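Local coordinates for holo-[acyl-carrier-protein] synthase (Thermotoga maritima, PDB 5XUM) that belongs to the 4'-phosphopantetheinyl transferase superfamily, as an AcpS-type holo-ACP synthase, and forms an assembly of three chains, at residues A[11-16]-A[37-42]; A[88-93]-A[106-111]; A[113-118]-A[158-163]. One frame throughout, in Å; residues are numbered along the deposited sequence.

In the fold
The three contacts follow one another along the chain, each closing before the next opens. Contact 1 sets the loop after strand 2-11 against the start of helix 38-56. Contact 2 lies in the hairpin of strands 90-97 and 100-108, about 28 Å away between centres. Strand 2-11 pairs with strand 100-108, and helix 38-56 packs on Phe88 and Leu107, so both elements run between contacts 1 and 2, which do not touch. Contact 3 belongs to a separate antiparallel sheet, late in the chain, across the chain's centre from contact 1. It touches contact 2, centres about 15 Å apart, where Tyr90 and Asn89 pack on Gly163 and Tyr162. Other subunits reach only contacts 1 and 2.

Contact 1 of 3, residues A[11-16]-A[37-42]; sequences EVERVP and RRREFI
The guanidinium of Arg39 has the carbonyl oxygen of Glu13 over one face and that of Val15 at its edge. Glu13 O is 3.0 Å from Arg39 NH2, but the angle is poor and no hydrogen bond forms. Arg39 NE does bond to Val15 O, at 3.1 Å with an angle of 147° at the hydrogen. The oxygen is tilted from the guanidinium plane. The loop following strand 2-11 here packs on the first turn of helix 38-56. Arg39 reaches this loop because CG stands opposite the backbone N (chi1 -151°) and the chain runs extended to NE. Beside it, Val12 points its CG1 at the helix, 4.0 Å from Arg39 O and close to Glu40 CA. Val15 CG1 meets Ile42 CG2 at 4.0 Å, and Ile42 packs on Ile23 of helix 20-23. At the helix start, Arg37 forms a side-on salt bridge with Glu40: NE meets OE1 and NH1 meets OE2, from above the carboxylate plane. Arg14 forms a salt bridge with Asp98 of the second subunit. Arg39 thus ties loop to helix by one bond; the Glu13 carboxylate stays 5.6 Å away, from OE1 to Arg39 NH1, so its attraction is probably modest.

Contact 2 of 3, residues A[88-93]-A[106-111]; sequences FNYAHV and VLEKRK
Arg110 runs across the ring of Tyr90. Its CG lies anti to the carbonyl carbon (chi1 -72°), and the chain is extended from CG to NE, which lays it along that ring. CB is 4.0 Å from Asn89 OD1, and CG comes next to Tyr90 CD2. CD sits over the ring face as a CH-pi contact, 3.6 Å from Tyr90 CE2. NE turns back to Glu108, two residues earlier, and forms a salt bridge with OE1. CZ lies 3.7 Å from the centroid of the Tyr90 ring, a cation-pi stack with the planes 14° apart. At the tip, NH1 passes near Tyr90 OH without a hydrogen bond. NH2 comes to the edge of the His92 ring and donates to Ile2 O of the third subunit.

The backbones form an antiparallel beta hairpin. Tyr90 with Glu108 and His92 with Val106 are hydrogen-bonded pairs, and Ala91 with Leu107 is a non-hydrogen-bonded pair. A classic beta bulge sits at the end: Asn89 and Tyr90 both face Glu108, and the bond from Asn89 N is weak.

The side-chain amide of Asn89 bonds the backbone of Arg110 twice. Its OD1 takes Arg110 N at 2.9 Å, in the carbonyl plane on a lone pair, and its ND2 gives to Arg110 O. His92 NE2 donates to Glu108 OE1 at 2.7 Å, nearly straight at 167°. This donor and Arg110 NE reach OE1 from opposite faces of the carboxylate, while Glu108 OE2 accepts from Ile2 N of the third subunit. On the other sheet face, Leu107 CD1 lies over the Phe88 ring, and Leu107 CD2 touches Ala91 CB at 3.8 Å.

Contact 3 of 3, residues A[113-118]-A[158-163]; sequences DIIVEG and RLVRYG
Ile115 O accepts from both Val160 N, at 2.8 Å, and Arg161 N, at 3.1 Å. This is a classic beta bulge between strands 114-117 and 158-162, neighbours in a four-stranded antiparallel sheet. Both donors come from the same face of the carbonyl plane. The extra residue shifts the register by one, so that Val116 pairs with Leu159. Ile115 N returns a bond to Arg161 O, and Glu117 and Arg158 exchange two more.

Side chains fill in around this frame. On one face, Ile115 CG2 packs against Val160 CB at 3.9 Å, and Val160 CG2 reaches Glu117 CB. Ile115 CG1 meets Arg161 NH2 obliquely at 3.5 Å. On the other face, Ile114 CG1 lies over the ring of Tyr162, 4.1 Å from CD1. Leu159 CD1 touches Ile115 O at 3.6 Å and also meets Ile114 CG2.

Arg161 starts with CG opposite its backbone N (chi1 -170°) and bends at chi3 (53°), which brings its guanidinium alongside Asp113. NH2 makes a weak, long salt bridge to Asp113 OD1 at 3.4 Å, and both this oxygen and Gly163 O lie at the guanidinium edge. NH1 donates to Gly163 O at 2.8 Å, from above the carbonyl plane.

The next shell packs behind these groups. Strand 137-140 runs along the other edge of strand 114-117. Helix 145-154 backs the Ile114 face: Leu148 touches Ile114, and Leu152 touches Val116 and Leu159. Glu117 makes a salt bridge with Arg132. Tyr162 OH bonds to Leu143 O.

Contact 1 of 3, residues A[11-16]-A[37-42]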
loop_
_atom_site.group_PDB
_atom_site.type_symbol
_atom_site.label_atom_id
_atom_site.label_comp_id
_atom_site.label_asym_id
_atom_site.label_seq_id
_atom_site.Cartn_x
_atom_site.Cartn_y
_atom_site.Cartn_z
ATOM N N GLU A 11 -9.714 -10.447 17.305
ATOM C CA GLU A 11 -11.091 -10.519 17.779
ATOM C C GLU A 11 -11.252 -9.552 18.948
ATOM O O GLU A 11 -10.579 -9.691 19.974
ATOM C CB GLU A 11 -11.444 -11.953 18.193
ATOM C CG GLU A 11 -12.941 -12.229 18.297
ATOM C CD GLU A 11 -13.284 -13.712 18.298
ATOM O OE1 GLU A 11 -12.391 -14.548 18.563
ATOM O OE2 GLU A 11 -14.459 -14.048 18.034
ATOM N N VAL A 12 -12.134 -8.568 18.772
ATOM C CA VAL A 12 -12.352 -7.505 19.759
ATOM C C VAL A 12 -12.715 -8.063 21.138
ATOM O O VAL A 12 -12.130 -7.655 22.146
ATOM C CB VAL A 12 -13.432 -6.498 19.286
ATOM C CG1 VAL A 12 -13.836 -5.548 20.410
ATOM C CG2 VAL A 12 -12.939 -5.712 18.078
ATOM N N GLU A 13 -13.659 -9.006 21.165
ATOM C CA GLU A 13 -14.187 -9.576 22.410
ATOM C C GLU A 13 -13.119 -10.214 23.304
ATOM O O GLU A 13 -13.253 -10.210 24.529
ATOM C CB GLU A 13 -15.292 -10.596 22.110
ATOM C CG GLU A 13 -16.243 -10.852 23.273
ATOM C CD GLU A 13 -17.171 -12.028 23.031
ATOM O OE1 GLU A 13 -18.403 -11.839 23.128
ATOM O OE2 GLU A 13 -16.673 -13.139 22.742
ATOM N N ARG A 14 -12.064 -10.751 22.694
ATOM C CA ARG A 14 -11.002 -11.416 23.453
ATOM C C ARG A 14 -9.852 -10.486 23.875
ATOM O O ARG A 14 -8.859 -10.941 24.450
ATOM C CB ARG A 14 -10.489 -12.657 22.708
ATOM C CG ARG A 14 -11.448 -13.839 22.784
ATOM C CD ARG A 14 -10.793 -15.149 22.372
ATOM N NE ARG A 14 -10.755 -15.325 20.921
ATOM C CZ ARG A 14 -9.680 -15.131 20.160
ATOM N NH1 ARG A 14 -9.758 -15.322 18.850
ATOM N NH2 ARG A 14 -8.529 -14.750 20.701
ATOM N N VAL A 15 -10.003 -9.190 23.600
ATOM C CA VAL A 15 -9.054 -8.173 24.062
ATOM C C VAL A 15 -9.546 -7.573 25.385
ATOM O O VAL A 15 -10.629 -6.983 25.432
ATOM C CB VAL A 15 -8.848 -7.047 23.018
ATOM C CG1 VAL A 15 -7.894 -5.982 23.549
ATOM C CG2 VAL A 15 -8.328 -7.613 21.703
ATOM N N PRO A 16 -8.757 -7.734 26.467
ATOM C CA PRO A 16 -9.145 -7.184 27.767
ATOM C C PRO A 16 -8.975 -5.669 27.827
ATOM O O PRO A 16 -8.005 -5.132 27.288
ATOM C CB PRO A 16 -8.174 -7.858 28.749
ATOM C CG PRO A 16 -7.540 -8.977 27.993
ATOM C CD PRO A 16 -7.523 -8.529 26.564
ATOM N N ARG A 37 -17.376 3.321 23.136
ATOM C CA ARG A 37 -17.019 1.910 22.989
ATOM C C ARG A 37 -15.548 1.696 23.352
ATOM O O ARG A 37 -14.654 1.842 22.515
ATOM C CB ARG A 37 -17.346 1.411 21.578
ATOM C CG ARG A 37 -18.841 1.264 21.331
ATOM C CD ARG A 37 -19.203 1.361 19.855
ATOM N NE ARG A 37 -18.828 0.167 19.097
ATOM C CZ ARG A 37 -19.547 -0.953 19.036
ATOM N NH1 ARG A 37 -19.114 -1.977 18.314
ATOM N NH2 ARG A 37 -20.695 -1.060 19.695
ATOM N N ARG A 38 -15.323 1.355 24.620
ATOM C CA ARG A 38 -13.983 1.281 25.200
ATOM C C ARG A 38 -13.192 0.065 24.724
ATOM O O ARG A 38 -12.003 0.180 24.419
ATOM C CB ARG A 38 -14.062 1.300 26.731
ATOM C CG ARG A 38 -14.635 2.590 27.299
ATOM C CD ARG A 38 -14.850 2.513 28.799
ATOM N NE ARG A 38 -13.620 2.752 29.556
ATOM C CZ ARG A 38 -13.125 3.956 29.841
ATOM N NH1 ARG A 38 -12.002 4.060 30.538
ATOM N NH2 ARG A 38 -13.742 5.058 29.429
ATOM N N ARG A 39 -13.855 -1.088 24.659
ATOM C CA ARG A 39 -13.206 -2.337 24.260
ATOM C C ARG A 39 -12.751 -2.301 22.799
ATOM O O ARG A 39 -11.687 -2.820 22.463
ATOM C CB ARG A 39 -14.132 -3.528 24.503
ATOM C CG ARG A 39 -13.396 -4.825 24.797
ATOM C CD ARG A 39 -14.347 -5.881 25.329
ATOM N NE ARG A 39 -13.636 -6.922 26.067
ATOM C CZ ARG A 39 -14.201 -8.025 26.550
ATOM N NH1 ARG A 39 -15.496 -8.251 26.372
ATOM N NH2 ARG A 39 -13.464 -8.911 27.207
ATOM N N GLU A 40 -13.566 -1.683 21.947
ATOM C CA GLU A 40 -13.227 -1.483 20.543
ATOM C C GLU A 40 -12.005 -0.591 20.372
ATOM O O GLU A 40 -11.144 -0.870 19.537
ATOM C CB GLU A 40 -14.396 -0.863 19.789
ATOM C CG GLU A 40 -15.452 -1.854 19.343
ATOM C CD GLU A 40 -16.142 -1.404 18.072
ATOM O OE1 GLU A 40 -16.431 -0.194 17.938
ATOM O OE2 GLU A 40 -16.397 -2.261 17.202
ATOM N N PHE A 41 -11.948 0.485 21.158
ATOM C CA PHE A 41 -10.851 1.444 21.080
ATOM C C PHE A 41 -9.514 0.779 21.387
ATOM O O PHE A 41 -8.539 0.973 20.659
ATOM C CB PHE A 41 -11.085 2.635 22.016
ATOM C CG PHE A 41 -10.030 3.702 21.911
ATOM C CD1 PHE A 41 -10.088 4.660 20.903
ATOM C CD2 PHE A 41 -8.968 3.743 22.811
ATOM C CE1 PHE A 41 -9.114 5.644 20.801
ATOM C CE2 PHE A 41 -7.989 4.723 22.713
ATOM C CZ PHE A 41 -8.062 5.675 21.707
ATOM N N ILE A 42 -9.488 -0.006 22.462
ATOM C CA ILE A 42 -8.287 -0.714 22.897
ATOM C C ILE A 42 -7.856 -1.743 21.862
ATOM O O ILE A 42 -6.676 -1.827 21.519
ATOM C CB ILE A 42 -8.495 -1.401 24.271
ATOM C CG1 ILE A 42 -8.821 -0.366 25.355
ATOM C CG2 ILE A 42 -7.279 -2.237 24.659
ATOM C CD1 ILE A 42 -7.861 0.807 25.424
#

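Contact 2 of 3, residues A[88-93]-A[106-111]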
loop_
_atom_site.group_PDB
_atom_site.type_symbol
_atom_site.label_atom_id
_atom_site.label_comp_id
_atom_site.label_asym_id
_atom_site.label_seq_id
_atom_site.Cartn_x
_atom_site.Cartn_y
_atom_site.Cartn_z
ATOM N N PHE A 88 11.234 7.061 7.324
ATOM C CA PHE A 88 9.959 7.253 6.638
ATOM C C PHE A 88 9.356 8.571 7.116
ATOM O O PHE A 88 9.455 8.909 8.297
ATOM C CB PHE A 88 8.997 6.075 6.894
ATOM C CG PHE A 88 8.682 5.842 8.350
ATOM C CD1 PHE A 88 9.465 4.985 9.117
ATOM C CD2 PHE A 88 7.597 6.473 8.952
ATOM C CE1 PHE A 88 9.182 4.773 10.459
ATOM C CE2 PHE A 88 7.310 6.269 10.296
ATOM C CZ PHE A 88 8.102 5.414 11.049
ATOM N N ASN A 89 8.768 9.337 6.204
ATOM C CA ASN A 89 8.114 10.582 6.602
ATOM C C ASN A 89 6.598 10.548 6.443
ATOM O O ASN A 89 5.903 11.490 6.825
ATOM C CB ASN A 89 8.745 11.813 5.927
ATOM C CG ASN A 89 8.758 11.729 4.411
ATOM O OD1 ASN A 89 8.505 10.678 3.819
ATOM N ND2 ASN A 89 9.063 12.853 3.772
ATOM N N TYR A 90 6.091 9.446 5.895
ATOM C CA TYR A 90 4.654 9.249 5.775
ATOM C C TYR A 90 4.224 7.902 6.332
ATOM O O TYR A 90 4.832 6.869 6.044
ATOM C CB TYR A 90 4.189 9.426 4.322
ATOM C CG TYR A 90 3.983 10.873 3.947
ATOM C CD1 TYR A 90 2.713 11.446 3.974
ATOM C CD2 TYR A 90 5.062 11.680 3.587
ATOM C CE1 TYR A 90 2.520 12.776 3.645
ATOM C CE2 TYR A 90 4.881 13.011 3.255
ATOM C CZ TYR A 90 3.613 13.554 3.289
ATOM O OH TYR A 90 3.436 14.876 2.960
ATOM N N ALA A 91 3.186 7.937 7.161
ATOM C CA ALA A 91 2.533 6.731 7.639
ATOM C C ALA A 91 1.074 6.807 7.227
ATOM O O ALA A 91 0.317 7.640 7.724
ATOM C CB ALA A 91 2.663 6.605 9.148
ATOM N N HIS A 92 0.701 5.954 6.283
ATOM C CA HIS A 92 -0.672 5.870 5.825
ATOM C C HIS A 92 -1.326 4.747 6.567
ATOM O O HIS A 92 -0.932 3.581 6.438
ATOM C CB HIS A 92 -0.709 5.657 4.317
ATOM C CG HIS A 92 0.011 6.735 3.539
ATOM N ND1 HIS A 92 -0.528 7.950 3.314
ATOM C CD2 HIS A 92 1.271 6.745 2.939
ATOM C CE1 HIS A 92 0.337 8.698 2.602
ATOM N NE2 HIS A 92 1.438 7.960 2.374
ATOM N N VAL A 93 -2.315 5.096 7.384
ATOM C CA VAL A 93 -2.924 4.134 8.294
ATOM C C VAL A 93 -4.443 4.062 8.121
ATOM O O VAL A 93 -5.087 5.039 7.733
ATOM C CB VAL A 93 -2.537 4.389 9.783
ATOM C CG1 VAL A 93 -1.024 4.496 9.945
ATOM C CG2 VAL A 93 -3.214 5.634 10.332
ATOM N N VAL A 106 0.919 1.548 6.162
ATOM C CA VAL A 106 1.843 1.615 5.032
ATOM C C VAL A 106 2.822 2.762 5.271
ATOM O O VAL A 106 2.420 3.924 5.382
ATOM C CB VAL A 106 1.116 1.790 3.677
ATOM C CG1 VAL A 106 2.125 1.958 2.542
ATOM C CG2 VAL A 106 0.193 0.602 3.390
ATOM N N LEU A 107 4.104 2.423 5.372
ATOM C CA LEU A 107 5.143 3.421 5.607
ATOM C C LEU A 107 5.793 3.832 4.289
ATOM O O LEU A 107 6.151 2.985 3.466
ATOM C CB LEU A 107 6.183 2.908 6.612
ATOM C CG LEU A 107 5.661 2.463 7.990
ATOM C CD1 LEU A 107 6.796 1.937 8.850
ATOM C CD2 LEU A 107 4.923 3.580 8.715
ATOM N N GLU A 108 5.928 5.139 4.095
ATOM C CA GLU A 108 6.404 5.702 2.834
ATOM C C GLU A 108 7.494 6.741 3.086
ATOM O O GLU A 108 7.421 7.515 4.044
ATOM C CB GLU A 108 5.230 6.341 2.075
ATOM C CG GLU A 108 5.584 6.980 0.734
ATOM C CD GLU A 108 4.428 7.746 0.107
ATOM O OE1 GLU A 108 3.667 8.421 0.839
ATOM O OE2 GLU A 108 4.288 7.688 -1.133
ATOM N N LYS A 109 8.510 6.737 2.227
ATOM C CA LYS A 109 9.491 7.814 2.195
ATOM C C LYS A 109 9.278 8.631 0.925
ATOM O O LYS A 109 9.516 8.150 -0.187
ATOM C CB LYS A 109 10.926 7.271 2.288
ATOM C CG LYS A 109 12.038 8.278 1.980
ATOM C CD LYS A 109 12.021 9.478 2.917
ATOM C CE LYS A 109 13.074 10.502 2.521
ATOM N NZ LYS A 109 12.780 11.834 3.115
ATOM N N ARG A 110 8.798 9.857 1.100
ATOM C CA ARG A 110 8.656 10.790 -0.008
ATOM C C ARG A 110 9.857 11.718 -0.044
ATOM O O ARG A 110 10.379 12.108 1.003
ATOM C CB ARG A 110 7.397 11.638 0.140
ATOM C CG ARG A 110 6.086 10.909 -0.092
ATOM C CD ARG A 110 4.969 11.930 -0.211
ATOM N NE ARG A 110 3.644 11.354 0.002
ATOM C CZ ARG A 110 2.536 12.072 0.154
ATOM N NH1 ARG A 110 2.592 13.399 0.125
ATOM N NH2 ARG A 110 1.371 11.467 0.341
ATOM N N LYS A 111 10.286 12.063 -1.255
ATOM C CA LYS A 111 11.278 13.113 -1.460
ATOM C C LYS A 111 10.705 14.412 -0.898
ATOM O O LYS A 111 9.580 14.792 -1.231
ATOM C CB LYS A 111 11.596 13.252 -2.956
ATOM C CG LYS A 111 12.519 14.407 -3.326
ATOM C CD LYS A 111 12.600 14.570 -4.839
ATOM C CE LYS A 111 13.275 15.873 -5.244
ATOM N NZ LYS A 111 14.747 15.858 -5.018
#

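Contact 3 of 3, residues A[113-118]-A[158-163]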
loop_
_atom_site.group_PDB
_atom_site.type_symbol
_atom_site.label_atom_id
_atom_site.label_comp_id
_atom_site.label_asym_id
_atom_site.label_seq_id
_atom_site.Cartn_x
_atom_site.Cartn_y
_atom_site.Cartn_z
ATOM N N ASP A 113 9.009 17.118 1.602
ATOM C CA ASP A 113 7.860 17.137 2.526
ATOM C C ASP A 113 8.259 17.220 4.000
ATOM O O ASP A 113 7.527 16.766 4.885
ATOM C CB ASP A 113 6.909 15.954 2.271
ATOM C CG ASP A 113 5.721 16.331 1.402
ATOM O OD1 ASP A 113 5.088 17.375 1.668
ATOM O OD2 ASP A 113 5.405 15.570 0.462
ATOM N N ILE A 114 9.426 17.805 4.247
ATOM C CA ILE A 114 9.896 18.095 5.593
ATOM C C ILE A 114 10.079 19.610 5.680
ATOM O O ILE A 114 10.893 20.185 4.956
ATOM C CB ILE A 114 11.208 17.340 5.903
ATOM C CG1 ILE A 114 10.951 15.825 5.926
ATOM C CG2 ILE A 114 11.801 17.794 7.230
ATOM C CD1 ILE A 114 12.133 14.992 5.490
ATOM N N ILE A 115 9.296 20.250 6.547
ATOM C CA ILE A 115 9.275 21.709 6.645
ATOM C C ILE A 115 10.053 22.181 7.870
ATOM O O ILE A 115 9.800 21.730 8.989
ATOM C CB ILE A 115 7.829 22.275 6.671
ATOM C CG1 ILE A 115 6.942 21.613 5.598
ATOM C CG2 ILE A 115 7.833 23.799 6.543
ATOM C CD1 ILE A 115 7.384 21.814 4.159
ATOM N N VAL A 116 11.004 23.084 7.635
ATOM C CA VAL A 116 11.891 23.606 8.675
ATOM C C VAL A 116 11.968 25.134 8.593
ATOM O O VAL A 116 12.129 25.697 7.509
ATOM C CB VAL A 116 13.317 23.012 8.550
ATOM C CG1 VAL A 116 14.269 23.659 9.546
ATOM C CG2 VAL A 116 13.302 21.502 8.748
ATOM N N GLU A 117 11.848 25.794 9.743
ATOM C CA GLU A 117 11.991 27.248 9.820
ATOM C C GLU A 117 13.355 27.627 10.396
ATOM O O GLU A 117 13.749 27.131 11.454
ATOM C CB GLU A 117 10.858 27.861 10.654
ATOM C CG GLU A 117 10.846 29.387 10.713
ATOM C CD GLU A 117 10.379 30.038 9.420
ATOM O OE1 GLU A 117 9.266 30.606 9.413
ATOM O OE2 GLU A 117 11.117 29.989 8.411
ATOM N N GLY A 118 14.069 28.502 9.689
ATOM C CA GLY A 118 15.383 28.974 10.131
ATOM C C GLY A 118 16.163 29.738 9.075
ATOM O O GLY A 118 15.618 30.105 8.030
ATOM N N ARG A 158 13.849 25.397 13.674
ATOM C CA ARG A 158 12.700 24.668 14.199
ATOM C C ARG A 158 12.109 23.726 13.148
ATOM O O ARG A 158 11.923 24.113 11.990
ATOM C CB ARG A 158 11.638 25.660 14.691
ATOM C CG ARG A 158 10.498 25.042 15.487
ATOM C CD ARG A 158 9.575 26.106 16.065
ATOM N NE ARG A 158 8.898 26.891 15.031
ATOM C CZ ARG A 158 7.722 26.582 14.488
ATOM N NH1 ARG A 158 7.069 25.490 14.868
ATOM N NH2 ARG A 158 7.198 27.367 13.556
ATOM N N LEU A 159 11.829 22.490 13.556
ATOM C CA LEU A 159 11.108 21.541 12.707
ATOM C C LEU A 159 9.615 21.858 12.751
ATOM O O LEU A 159 8.988 21.776 13.808
ATOM C CB LEU A 159 11.377 20.095 13.146
ATOM C CG LEU A 159 10.562 18.958 12.509
ATOM C CD1 LEU A 159 10.776 18.862 11.004
ATOM C CD2 LEU A 159 10.902 17.637 13.178
ATOM N N VAL A 160 9.058 22.226 11.600
ATOM C CA VAL A 160 7.650 22.611 11.502
ATOM C C VAL A 160 6.771 21.392 11.223
ATOM O O VAL A 160 5.821 21.125 11.961
ATOM C CB VAL A 160 7.423 23.700 10.425
ATOM C CG1 VAL A 160 5.960 24.119 10.379
ATOM C CG2 VAL A 160 8.308 24.914 10.692
ATOM N N ARG A 161 7.098 20.656 10.163
ATOM C CA ARG A 161 6.347 19.461 9.788
ATOM C C ARG A 161 7.278 18.388 9.236
ATOM O O ARG A 161 8.179 18.680 8.452
ATOM C CB ARG A 161 5.259 19.809 8.763
ATOM C CG ARG A 161 4.263 18.690 8.492
ATOM C CD ARG A 161 3.142 19.113 7.549
ATOM N NE ARG A 161 3.629 19.690 6.293
ATOM C CZ ARG A 161 4.008 18.989 5.226
ATOM N NH1 ARG A 161 3.972 17.662 5.233
ATOM N NH2 ARG A 161 4.432 19.623 4.141
ATOM N N TYR A 162 7.055 17.150 9.663
ATOM C CA TYR A 162 7.781 15.997 9.150
ATOM C C TYR A 162 6.789 15.072 8.441
ATOM O O TYR A 162 6.238 14.157 9.054
ATOM C CB TYR A 162 8.473 15.267 10.301
ATOM C CG TYR A 162 9.581 14.326 9.887
ATOM C CD1 TYR A 162 10.907 14.757 9.854
ATOM C CD2 TYR A 162 9.310 12.999 9.550
ATOM C CE1 TYR A 162 11.929 13.898 9.485
ATOM C CE2 TYR A 162 10.327 12.133 9.180
ATOM C CZ TYR A 162 11.634 12.589 9.148
ATOM O OH TYR A 162 12.648 11.738 8.783
ATOM N N GLY A 163 6.558 15.327 7.154
ATOM C CA GLY A 163 5.568 14.576 6.377
ATOM C C GLY A 163 4.184 14.666 7.000
ATOM O O GLY A 163 3.688 15.763 7.235
#